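Local coordinates for binding domain (Hc) of Paraclostridial Mosquitocidal Protein 1 (PDB 6HOX), which probably recognises receptors on host nerve cells, as the receptor-binding part of the heavy chain of a clostridial neurotoxin aimed at Anopheles mosquitoes, at residues S281-Y289 / K354-N363; Y391-A399 / Y411-Y422. One frame throughout, in Å; residues are numbered along the deposited sequence.

In the fold
Contact 1 (281-289 with 354-363) comes first along the chain and closes before contact 2 (391-399 with 411-422) opens. Their centres are about 15 Å apart. Both belong to the C-terminal receptor-binding region, whose sequence family falls in the trefoil clan, on the same side of the chain's centre. Strand 409-415 joins them: it pairs with 394-398 inside contact 2 and with 285-291 of contact 1. Residues 358-360 also run alongside it, with Met-360 N 2.9 Å from Leu-412 O, probably a hydrogen bond. Contact 1 brings together residues 65 positions apart, whereas contact 2 is a local hairpin. Together they tie strands of the C-terminal subdomain, probably a beta-trefoil as in related neurotoxins, through strand 409-415.

Contact 1. Residues S281-Y289 / K354-N363; sequences SWYGEYYPY and KIKERYMVLN
With CG of Tyr-287 anti to its carbonyl carbon (chi1 -74°), the ring runs alongside Val-361, whose CG1 takes the matching position, and the two point the same way. The methyl lies over one face of the phenol ring, a CH-pi contact 3.8 Å from Val-361 CG1 to the Tyr-287 ring centroid, while Tyr-359 CB meets the ring edge. Farther out, Ile-355 carries the contact on to Tyr-283: its CG1 comes within 3.5 Å of Tyr-283 CD1, and its CD1 packs against the same ring carbon.

Glu-285 bends at chi2, and its carboxylate meets the extended chain of Lys-354 coming from the opposite direction. The salt bridge is long, 3.4 Å from Lys-354 NZ to Glu-285 OE2, and as a hydrogen bond it is weak. The backbones meet where Leu-362 N donates to Tyr-286 O, 2.8 Å away and fairly straight at 163°. Beyond this bond Pro-288 CG rests on Leu-362 CD2 at 3.8 Å, and a water lies within hydrogen-bonding distance of Pro-288 O and Met-360 O, with more acceptors around it than protons.

Segments 285-289 and 361-363 run at 129° between their N-to-C directions, antiparallel only loosely, within the C-terminal receptor-binding subdomain, a beta-trefoil in clostridial neurotoxins. Strand 275-280 pairs with 285-291, strand 345-348 with 361-363, and strand 409-415 borders both, pairing with 285-291 and meeting Met-360 at Leu-412.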
loop_
_atom_site.group_PDB
_atom_site.type_symbol
_atom_site.label_atom_id
_atom_site.label_comp_id
_atom_site.label_asym_id
_atom_site.label_seq_id
_atom_site.Cartn_x
_atom_site.Cartn_y
_atom_site.Cartn_z
ATOM N N SER A 281 -22.841 -31.587 -6.360
ATOM C CA SER A 281 -23.898 -32.517 -5.948
ATOM C C SER A 281 -23.334 -33.926 -5.716
ATOM O O SER A 281 -23.739 -34.600 -4.777
ATOM C CB SER A 281 -24.998 -32.541 -6.979
ATOM O OG SER A 281 -24.456 -32.835 -8.263
ATOM N N TRP A 282 -22.418 -34.359 -6.584
ATOM C CA TRP A 282 -21.818 -35.690 -6.504
ATOM C C TRP A 282 -21.304 -35.962 -5.084
ATOM O O TRP A 282 -21.783 -36.885 -4.403
ATOM C CB TRP A 282 -20.703 -35.850 -7.539
ATOM C CG TRP A 282 -19.957 -37.139 -7.411
ATOM C CD1 TRP A 282 -18.723 -37.316 -6.859
ATOM C CD2 TRP A 282 -20.399 -38.443 -7.835
ATOM N NE1 TRP A 282 -18.360 -38.635 -6.918
ATOM C CE2 TRP A 282 -19.368 -39.353 -7.509
ATOM C CE3 TRP A 282 -21.556 -38.935 -8.449
ATOM C CZ2 TRP A 282 -19.464 -40.719 -7.781
ATOM C CZ3 TRP A 282 -21.652 -40.286 -8.715
ATOM C CH2 TRP A 282 -20.616 -41.163 -8.389
ATOM N N TYR A 283 -20.300 -35.183 -4.655
ATOM C CA TYR A 283 -19.883 -35.169 -3.256
ATOM C C TYR A 283 -20.925 -34.362 -2.477
ATOM O O TYR A 283 -21.843 -33.803 -3.049
ATOM C CB TYR A 283 -18.488 -34.573 -3.090
ATOM C CG TYR A 283 -17.398 -35.199 -3.921
ATOM C CD1 TYR A 283 -16.778 -36.376 -3.523
ATOM C CD2 TYR A 283 -16.941 -34.585 -5.078
ATOM C CE1 TYR A 283 -15.751 -36.939 -4.266
ATOM C CE2 TYR A 283 -15.913 -35.131 -5.831
ATOM C CZ TYR A 283 -15.317 -36.313 -5.423
ATOM O OH TYR A 283 -14.310 -36.859 -6.165
ATOM N N GLY A 284 -20.779 -34.278 -1.164
ATOM C CA GLY A 284 -21.731 -33.487 -0.406
ATOM C C GLY A 284 -21.277 -32.049 -0.214
ATOM O O GLY A 284 -21.752 -31.405 0.720
ATOM N N GLU A 285 -20.413 -31.529 -1.109
ATOM C CA GLU A 285 -19.495 -30.430 -0.765
ATOM C C GLU A 285 -19.664 -29.193 -1.661
ATOM O O GLU A 285 -19.879 -29.284 -2.864
ATOM C CB GLU A 285 -18.046 -30.908 -0.859
ATOM C CG GLU A 285 -17.717 -32.070 0.065
ATOM C CD GLU A 285 -17.739 -31.774 1.558
ATOM O OE1 GLU A 285 -17.829 -30.583 1.949
ATOM O OE2 GLU A 285 -17.659 -32.744 2.331
ATOM N N TYR A 286 -19.506 -28.026 -1.024
ATOM C CA TYR A 286 -19.214 -26.761 -1.684
ATOM C C TYR A 286 -17.692 -26.574 -1.798
ATOM O O TYR A 286 -16.964 -26.705 -0.809
ATOM C CB TYR A 286 -19.807 -25.591 -0.900
ATOM C CG TYR A 286 -21.283 -25.690 -0.620
ATOM C CD1 TYR A 286 -21.746 -26.333 0.513
ATOM C CD2 TYR A 286 -22.211 -25.100 -1.460
ATOM C CE1 TYR A 286 -23.098 -26.422 0.789
ATOM C CE2 TYR A 286 -23.568 -25.163 -1.190
ATOM C CZ TYR A 286 -24.014 -25.832 -0.063
ATOM O OH TYR A 286 -25.349 -25.910 0.224
ATOM N N TYR A 287 -17.233 -26.254 -3.009
ATOM C CA TYR A 287 -15.832 -26.020 -3.318
ATOM C C TYR A 287 -15.626 -24.538 -3.631
ATOM O O TYR A 287 -16.277 -23.995 -4.520
ATOM C CB TYR A 287 -15.376 -26.871 -4.508
ATOM C CG TYR A 287 -15.179 -28.337 -4.210
ATOM C CD1 TYR A 287 -16.252 -29.206 -4.087
ATOM C CD2 TYR A 287 -13.911 -28.856 -4.020
ATOM C CE1 TYR A 287 -16.068 -30.554 -3.809
ATOM C CE2 TYR A 287 -13.709 -30.200 -3.739
ATOM C CZ TYR A 287 -14.791 -31.059 -3.631
ATOM O OH TYR A 287 -14.570 -32.381 -3.339
ATOM N N PRO A 288 -14.699 -23.830 -2.943
ATOM C CA PRO A 288 -14.320 -22.484 -3.376
ATOM C C PRO A 288 -13.352 -22.611 -4.559
ATOM O O PRO A 288 -12.578 -23.560 -4.626
ATOM C CB PRO A 288 -13.686 -21.893 -2.111
ATOM C CG PRO A 288 -13.037 -23.096 -1.451
ATOM C CD PRO A 288 -13.979 -24.256 -1.734
ATOM N N TYR A 289 -13.387 -21.639 -5.473
ATOM C CA TYR A 289 -12.436 -21.591 -6.581
ATOM C C TYR A 289 -12.194 -20.125 -6.978
ATOM O O TYR A 289 -13.005 -19.251 -6.673
ATOM C CB TYR A 289 -12.945 -22.452 -7.747
ATOM C CG TYR A 289 -14.176 -21.922 -8.442
ATOM C CD1 TYR A 289 -15.439 -22.135 -7.916
ATOM C CD2 TYR A 289 -14.079 -21.193 -9.615
ATOM C CE1 TYR A 289 -16.575 -21.640 -8.534
ATOM C CE2 TYR A 289 -15.207 -20.692 -10.250
ATOM C CZ TYR A 289 -16.458 -20.915 -9.706
ATOM O OH TYR A 289 -17.573 -20.422 -10.332
ATOM N N LYS A 354 -13.623 -39.846 3.287
ATOM C CA LYS A 354 -14.603 -39.535 2.246
ATOM C C LYS A 354 -13.849 -39.118 0.982
ATOM O O LYS A 354 -13.949 -39.757 -0.052
ATOM C CB LYS A 354 -15.552 -38.440 2.750
ATOM C CG LYS A 354 -16.435 -37.797 1.687
ATOM C CD LYS A 354 -17.374 -36.728 2.220
ATOM C CE LYS A 354 -18.338 -36.222 1.164
ATOM N NZ LYS A 354 -19.514 -35.544 1.760
ATOM N N ILE A 355 -13.098 -38.021 1.108
ATOM C CA ILE A 355 -12.319 -37.421 0.038
ATOM C C ILE A 355 -10.899 -37.243 0.570
ATOM O O ILE A 355 -10.692 -36.482 1.509
ATOM C CB ILE A 355 -12.933 -36.073 -0.405
ATOM C CG1 ILE A 355 -14.336 -36.229 -0.992
ATOM C CG2 ILE A 355 -12.021 -35.367 -1.391
ATOM C CD1 ILE A 355 -15.282 -35.132 -0.589
ATOM N N LYS A 356 -9.948 -37.951 -0.043
ATOM C CA LYS A 356 -8.578 -38.004 0.414
ATOM C C LYS A 356 -7.724 -36.922 -0.269
ATOM O O LYS A 356 -6.581 -36.727 0.134
ATOM C CB LYS A 356 -8.000 -39.398 0.145
ATOM N N GLU A 357 -8.270 -36.248 -1.297
ATOM C CA GLU A 357 -7.542 -35.247 -2.092
ATOM C C GLU A 357 -7.339 -33.969 -1.266
ATOM O O GLU A 357 -7.951 -33.777 -0.221
ATOM C CB GLU A 357 -8.285 -34.913 -3.390
ATOM C CG GLU A 357 -8.055 -35.924 -4.503
ATOM C CD GLU A 357 -8.731 -37.268 -4.282
ATOM O OE1 GLU A 357 -9.859 -37.292 -3.714
ATOM O OE2 GLU A 357 -8.124 -38.289 -4.665
ATOM N N ARG A 358 -6.494 -33.074 -1.786
ATOM C CA ARG A 358 -6.027 -31.904 -1.044
ATOM C C ARG A 358 -6.850 -30.649 -1.377
ATOM O O ARG A 358 -6.498 -29.537 -0.925
ATOM C CB ARG A 358 -4.540 -31.710 -1.358
ATOM C CG ARG A 358 -3.645 -32.763 -0.720
ATOM C CD ARG A 358 -2.211 -32.716 -1.221
ATOM N NE ARG A 358 -1.324 -33.436 -0.321
ATOM C CZ ARG A 358 -0.722 -32.921 0.753
ATOM N NH1 ARG A 358 -0.893 -31.651 1.080
ATOM N NH2 ARG A 358 0.072 -33.683 1.490
ATOM N N TYR A 359 -7.941 -30.814 -2.138
ATOM C CA TYR A 359 -8.829 -29.706 -2.487
ATOM C C TYR A 359 -9.586 -29.234 -1.249
ATOM O O TYR A 359 -10.084 -30.041 -0.440
ATOM C CB TYR A 359 -9.815 -30.095 -3.596
ATOM C CG TYR A 359 -9.134 -30.449 -4.886
ATOM C CD1 TYR A 359 -8.490 -29.486 -5.646
ATOM C CD2 TYR A 359 -9.078 -31.759 -5.325
ATOM C CE1 TYR A 359 -7.816 -29.815 -6.809
ATOM C CE2 TYR A 359 -8.419 -32.103 -6.497
ATOM C CZ TYR A 359 -7.789 -31.129 -7.243
ATOM O OH TYR A 359 -7.140 -31.469 -8.395
ATOM N N MET A 360 -9.697 -27.907 -1.121
ATOM C CA MET A 360 -10.396 -27.313 -0.005
ATOM C C MET A 360 -11.886 -27.280 -0.334
ATOM O O MET A 360 -12.240 -27.160 -1.494
ATOM C CB MET A 360 -9.911 -25.887 0.282
ATOM C CG MET A 360 -8.406 -25.768 0.456
ATOM S SD MET A 360 -7.724 -26.707 1.852
ATOM C CE MET A 360 -8.340 -25.772 3.246
ATOM N N VAL A 361 -12.712 -27.345 0.716
ATOM C CA VAL A 361 -14.136 -27.243 0.652
ATOM C C VAL A 361 -14.572 -26.187 1.670
ATOM O O VAL A 361 -13.744 -25.694 2.438
ATOM C CB VAL A 361 -14.801 -28.614 0.930
ATOM C CG1 VAL A 361 -14.407 -29.646 -0.116
ATOM C CG2 VAL A 361 -14.476 -29.124 2.329
ATOM N N LEU A 362 -15.863 -25.830 1.636
ATOM C CA LEU A 362 -16.501 -25.003 2.634
ATOM C C LEU A 362 -17.393 -25.901 3.491
ATOM O O LEU A 362 -18.285 -26.545 2.973
ATOM C CB LEU A 362 -17.335 -23.906 1.962
ATOM C CG LEU A 362 -16.608 -23.082 0.910
ATOM C CD1 LEU A 362 -17.540 -22.046 0.313
ATOM C CD2 LEU A 362 -15.361 -22.417 1.490
ATOM N N ASN A 363 -17.134 -25.922 4.799
ATOM C CA ASN A 363 -17.754 -26.872 5.686
ATOM C C ASN A 363 -17.982 -26.194 7.030
ATOM O O ASN A 363 -17.194 -25.352 7.419
ATOM C CB ASN A 363 -16.883 -28.118 5.851
ATOM C CG ASN A 363 -17.668 -29.378 6.148
ATOM O OD1 ASN A 363 -18.336 -29.910 5.276
ATOM N ND2 ASN A 363 -17.549 -29.890 7.358
HETATM O O HOH W 1 -11.428 -25.969 -3.785
#

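Contact 2. Residues Y391-A399 / Y411-Y422; sequences YRNGLLSIA and YLYSSGWYLDNY
Arg-392 offers its carbonyl to Ser-414: OG donates to Arg-392 O over 2.7 Å, tilted 28° from the carbonyl plane. Ser-414 OG reaches back this way because it stands anti to its backbone N (chi1 176°). The Arg-392 guanidinium leads elsewhere, to Glu-389 and to the carbonyl oxygens of Pro-350 and Glu-357. Next, Asn-393 brings CB to Leu-419 CD2, and the same methyl packs on Gly-394, whose CA lies only 3.0 Å from Ser-415 O.

Leu-395 exchanges two backbone bonds with Ser-415. Ser-415 O also accepts from Leu-419 N, and the two donors arrive from opposite faces of its carbonyl plane. The Leu-395 side chain crosses Leu-419 at about a right angle, and its CD1 reaches Tyr-422 CD1 at 3.5 Å. The arrangement is an antiparallel beta hairpin, strands 394-398 and 409-415, that runs straight into helix 416-420. Ser-415 is the helix N-cap, its OG accepting from Tyr-418 N at 2.9 Å.

Leu-396 turns to the other face of the hairpin, shared with Leu-412 and Ile-398, and sets CD1 4.1 Å from Leu-412 CB. Ser-397 pairs with Tyr-413 through two backbone bonds, while its OG meets the Tyr-418 ring at the edge, 3.6 Å from CE2. Ile-398 packs CG2 on Leu-412 CD1, and its carbonyl oxygen lies at the edge of the Tyr-413 ring. Ala-399 N then donates to Tyr-411 O at 2.8 Å, and a water spans Ala-399 O and Tyr-411 N.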
loop_
_atom_site.group_PDB
_atom_site.type_symbol
_atom_site.label_atom_id
_atom_site.label_comp_id
_atom_site.label_asym_id
_atom_site.label_seq_id
_atom_site.Cartn_x
_atom_site.Cartn_y
_atom_site.Cartn_z
ATOM N N TYR A 391 -3.154 -35.645 7.263
ATOM C CA TYR A 391 -2.575 -36.245 6.066
ATOM C C TYR A 391 -2.212 -35.215 4.995
ATOM O O TYR A 391 -1.567 -35.589 4.054
ATOM C CB TYR A 391 -3.546 -37.254 5.453
ATOM C CG TYR A 391 -4.014 -38.288 6.441
ATOM C CD1 TYR A 391 -3.146 -39.253 6.932
ATOM C CD2 TYR A 391 -5.312 -38.268 6.920
ATOM C CE1 TYR A 391 -3.570 -40.192 7.863
ATOM C CE2 TYR A 391 -5.750 -39.199 7.844
ATOM C CZ TYR A 391 -4.876 -40.159 8.321
ATOM O OH TYR A 391 -5.325 -41.057 9.240
ATOM N N ARG A 392 -2.648 -33.955 5.124
ATOM C CA ARG A 392 -2.586 -33.019 3.995
ATOM C C ARG A 392 -2.062 -31.645 4.442
ATOM O O ARG A 392 -2.571 -30.604 4.034
ATOM C CB ARG A 392 -3.961 -32.928 3.333
ATOM C CG ARG A 392 -4.400 -34.214 2.637
ATOM C CD ARG A 392 -5.896 -34.257 2.374
ATOM N NE ARG A 392 -6.679 -34.366 3.598
ATOM C CZ ARG A 392 -8.001 -34.537 3.626
ATOM N NH1 ARG A 392 -8.680 -34.593 2.491
ATOM N NH2 ARG A 392 -8.636 -34.653 4.776
ATOM N N ASN A 393 -0.986 -31.652 5.229
ATOM C CA ASN A 393 -0.264 -30.419 5.556
ATOM C C ASN A 393 0.176 -29.761 4.255
ATOM O O ASN A 393 0.591 -30.457 3.347
ATOM C CB ASN A 393 0.979 -30.682 6.396
ATOM C CG ASN A 393 0.646 -31.177 7.781
ATOM O OD1 ASN A 393 -0.318 -30.732 8.391
ATOM N ND2 ASN A 393 1.443 -32.106 8.273
ATOM N N GLY A 394 0.070 -28.433 4.182
ATOM C CA GLY A 394 0.539 -27.700 2.997
ATOM C C GLY A 394 0.339 -26.198 3.116
ATOM O O GLY A 394 -0.093 -25.696 4.136
ATOM N N LEU A 395 0.698 -25.487 2.045
ATOM C CA LEU A 395 0.373 -24.081 1.887
ATOM C C LEU A 395 -0.830 -23.996 0.958
ATOM O O LEU A 395 -0.924 -24.735 -0.037
ATOM C CB LEU A 395 1.556 -23.303 1.295
ATOM C CG LEU A 395 2.804 -23.225 2.166
ATOM C CD1 LEU A 395 3.941 -22.494 1.450
ATOM C CD2 LEU A 395 2.505 -22.545 3.487
ATOM N N LEU A 396 -1.750 -23.103 1.307
ATOM C CA LEU A 396 -2.916 -22.873 0.494
ATOM C C LEU A 396 -2.464 -22.272 -0.839
ATOM O O LEU A 396 -1.714 -21.277 -0.883
ATOM C CB LEU A 396 -3.879 -21.945 1.229
ATOM C CG LEU A 396 -5.171 -21.656 0.470
ATOM C CD1 LEU A 396 -6.071 -22.891 0.458
ATOM C CD2 LEU A 396 -5.879 -20.464 1.065
ATOM N N SER A 397 -2.910 -22.912 -1.919
ATOM C CA SER A 397 -2.624 -22.481 -3.261
ATOM C C SER A 397 -3.848 -22.730 -4.158
ATOM O O SER A 397 -4.908 -23.130 -3.684
ATOM C CB SER A 397 -1.395 -23.158 -3.782
ATOM O OG SER A 397 -0.896 -22.459 -4.912
ATOM N N ILE A 398 -3.697 -22.398 -5.439
ATOM C CA ILE A 398 -4.677 -22.670 -6.479
ATOM C C ILE A 398 -4.081 -23.756 -7.369
ATOM O O ILE A 398 -2.877 -23.730 -7.631
ATOM C CB ILE A 398 -5.053 -21.407 -7.278
ATOM C CG1 ILE A 398 -3.822 -20.602 -7.698
ATOM C CG2 ILE A 398 -6.040 -20.562 -6.487
ATOM C CD1 ILE A 398 -4.091 -19.559 -8.752
ATOM N N ALA A 399 -4.923 -24.723 -7.757
ATOM C CA ALA A 399 -4.484 -25.912 -8.496
ATOM C C ALA A 399 -4.332 -25.560 -9.982
ATOM O O ALA A 399 -5.340 -25.298 -10.657
ATOM C CB ALA A 399 -5.462 -27.039 -8.272
ATOM N N TYR A 411 -9.327 -24.379 -8.465
ATOM C CA TYR A 411 -9.747 -24.816 -7.127
ATOM C C TYR A 411 -8.635 -24.495 -6.131
ATOM O O TYR A 411 -7.461 -24.406 -6.512
ATOM C CB TYR A 411 -10.123 -26.300 -7.132
ATOM C CG TYR A 411 -11.426 -26.551 -7.849
ATOM C CD1 TYR A 411 -12.636 -26.357 -7.199
ATOM C CD2 TYR A 411 -11.455 -26.913 -9.188
ATOM C CE1 TYR A 411 -13.841 -26.561 -7.848
ATOM C CE2 TYR A 411 -12.654 -27.111 -9.854
ATOM C CZ TYR A 411 -13.853 -26.935 -9.180
ATOM O OH TYR A 411 -15.049 -27.109 -9.816
ATOM N N LEU A 412 -9.028 -24.292 -4.877
ATOM C CA LEU A 412 -8.057 -24.082 -3.800
ATOM C C LEU A 412 -7.615 -25.461 -3.289
ATOM O O LEU A 412 -8.435 -26.388 -3.235
ATOM C CB LEU A 412 -8.694 -23.250 -2.683
ATOM C CG LEU A 412 -8.721 -21.734 -2.872
ATOM C CD1 LEU A 412 -9.475 -21.350 -4.126
ATOM C CD2 LEU A 412 -9.355 -21.069 -1.659
ATOM N N TYR A 413 -6.327 -25.599 -2.941
ATOM C CA TYR A 413 -5.820 -26.860 -2.396
ATOM C C TYR A 413 -4.655 -26.619 -1.426
ATOM O O TYR A 413 -3.990 -25.557 -1.434
ATOM C CB TYR A 413 -5.471 -27.831 -3.533
ATOM C CG TYR A 413 -4.104 -27.664 -4.138
ATOM C CD1 TYR A 413 -3.817 -26.582 -4.962
ATOM C CD2 TYR A 413 -3.094 -28.585 -3.896
ATOM C CE1 TYR A 413 -2.551 -26.395 -5.498
ATOM C CE2 TYR A 413 -1.826 -28.419 -4.434
ATOM C CZ TYR A 413 -1.560 -27.325 -5.243
ATOM O OH TYR A 413 -0.329 -27.159 -5.809
ATOM N N SER A 414 -4.426 -27.620 -0.565
ATOM C CA SER A 414 -3.297 -27.648 0.356
ATOM C C SER A 414 -2.081 -28.314 -0.304
ATOM O O SER A 414 -2.070 -29.526 -0.452
ATOM C CB SER A 414 -3.667 -28.350 1.616
ATOM O OG SER A 414 -2.537 -28.452 2.456
ATOM N N SER A 415 -1.062 -27.519 -0.665
ATOM C CA SER A 415 0.143 -28.022 -1.361
ATOM C C SER A 415 1.225 -28.407 -0.348
ATOM O O SER A 415 1.855 -27.540 0.259
ATOM C CB SER A 415 0.714 -27.033 -2.360
ATOM O OG SER A 415 1.959 -27.515 -2.891
ATOM N N GLY A 416 1.425 -29.721 -0.195
ATOM C CA GLY A 416 2.518 -30.281 0.589
ATOM C C GLY A 416 3.855 -29.987 -0.063
ATOM O O GLY A 416 4.804 -29.667 0.621
ATOM N N TRP A 417 3.901 -30.035 -1.401
ATOM C CA TRP A 417 5.136 -29.760 -2.154
ATOM C C TRP A 417 5.615 -28.318 -1.911
ATOM O O TRP A 417 6.781 -28.092 -1.671
ATOM C CB TRP A 417 4.955 -30.024 -3.650
ATOM C CG TRP A 417 6.230 -29.824 -4.406
ATOM C CD1 TRP A 417 6.571 -28.758 -5.181
ATOM C CD2 TRP A 417 7.358 -30.707 -4.420
ATOM N NE1 TRP A 417 7.840 -28.914 -5.662
ATOM C CE2 TRP A 417 8.352 -30.097 -5.213
ATOM C CE3 TRP A 417 7.640 -31.935 -3.811
ATOM C CZ2 TRP A 417 9.596 -30.681 -5.433
ATOM C CZ3 TRP A 417 8.873 -32.509 -4.023
ATOM C CH2 TRP A 417 9.834 -31.894 -4.832
ATOM N N TYR A 418 4.707 -27.350 -2.017
ATOM C CA TYR A 418 5.077 -25.933 -1.829
ATOM C C TYR A 418 5.528 -25.703 -0.389
ATOM O O TYR A 418 6.450 -24.931 -0.142
ATOM C CB TYR A 418 3.931 -24.992 -2.192
ATOM C CG TYR A 418 3.538 -25.023 -3.641
ATOM C CD1 TYR A 418 4.355 -25.619 -4.589
ATOM C CD2 TYR A 418 2.351 -24.453 -4.075
ATOM C CE1 TYR A 418 3.994 -25.672 -5.919
ATOM C CE2 TYR A 418 1.972 -24.509 -5.407
ATOM C CZ TYR A 418 2.806 -25.110 -6.333
ATOM O OH TYR A 418 2.482 -25.187 -7.651
ATOM N N LEU A 419 4.867 -26.360 0.556
ATOM C CA LEU A 419 5.263 -26.216 1.951
ATOM C C LEU A 419 6.706 -26.698 2.134
ATOM O O LEU A 419 7.546 -25.940 2.601
ATOM C CB LEU A 419 4.311 -27.000 2.849
ATOM C CG LEU A 419 4.669 -26.993 4.334
ATOM C CD1 LEU A 419 4.604 -25.579 4.910
ATOM C CD2 LEU A 419 3.733 -27.918 5.097
ATOM N N ASP A 420 6.982 -27.950 1.749
ATOM C CA ASP A 420 8.274 -28.570 2.048
ATOM C C ASP A 420 9.413 -27.917 1.250
ATOM O O ASP A 420 10.541 -27.902 1.717
ATOM C CB ASP A 420 8.272 -30.078 1.760
ATOM C CG ASP A 420 7.300 -30.884 2.605
ATOM O OD1 ASP A 420 6.862 -30.371 3.665
ATOM O OD2 ASP A 420 6.948 -32.007 2.171
ATOM N N ASN A 421 9.115 -27.351 0.075
ATOM C CA ASN A 421 10.152 -26.771 -0.799
ATOM C C ASN A 421 9.996 -25.242 -0.917
ATOM O O ASN A 421 10.463 -24.627 -1.874
ATOM C CB ASN A 421 10.102 -27.460 -2.162
ATOM C CG ASN A 421 10.383 -28.942 -2.048
ATOM O OD1 ASN A 421 9.450 -29.754 -2.071
ATOM N ND2 ASN A 421 11.647 -29.284 -1.852
ATOM N N TYR A 422 9.374 -24.607 0.074
ATOM C CA TYR A 422 9.020 -23.193 -0.066
ATOM C C TYR A 422 10.228 -22.356 -0.502
ATOM O O TYR A 422 10.124 -21.546 -1.428
ATOM C CB TYR A 422 8.466 -22.603 1.228
ATOM C CG TYR A 422 8.025 -21.176 1.044
ATOM C CD1 TYR A 422 6.879 -20.886 0.323
ATOM C CD2 TYR A 422 8.780 -20.116 1.524
ATOM C CE1 TYR A 422 6.461 -19.578 0.125
ATOM C CE2 TYR A 422 8.382 -18.803 1.325
ATOM C CZ TYR A 422 7.219 -18.532 0.622
ATOM O OH TYR A 422 6.793 -17.253 0.425
HETATM O O HOH W 2 -1.000 -26.449 -8.620
HETATM O O HOH W 3 -7.938 -26.119 -10.584
#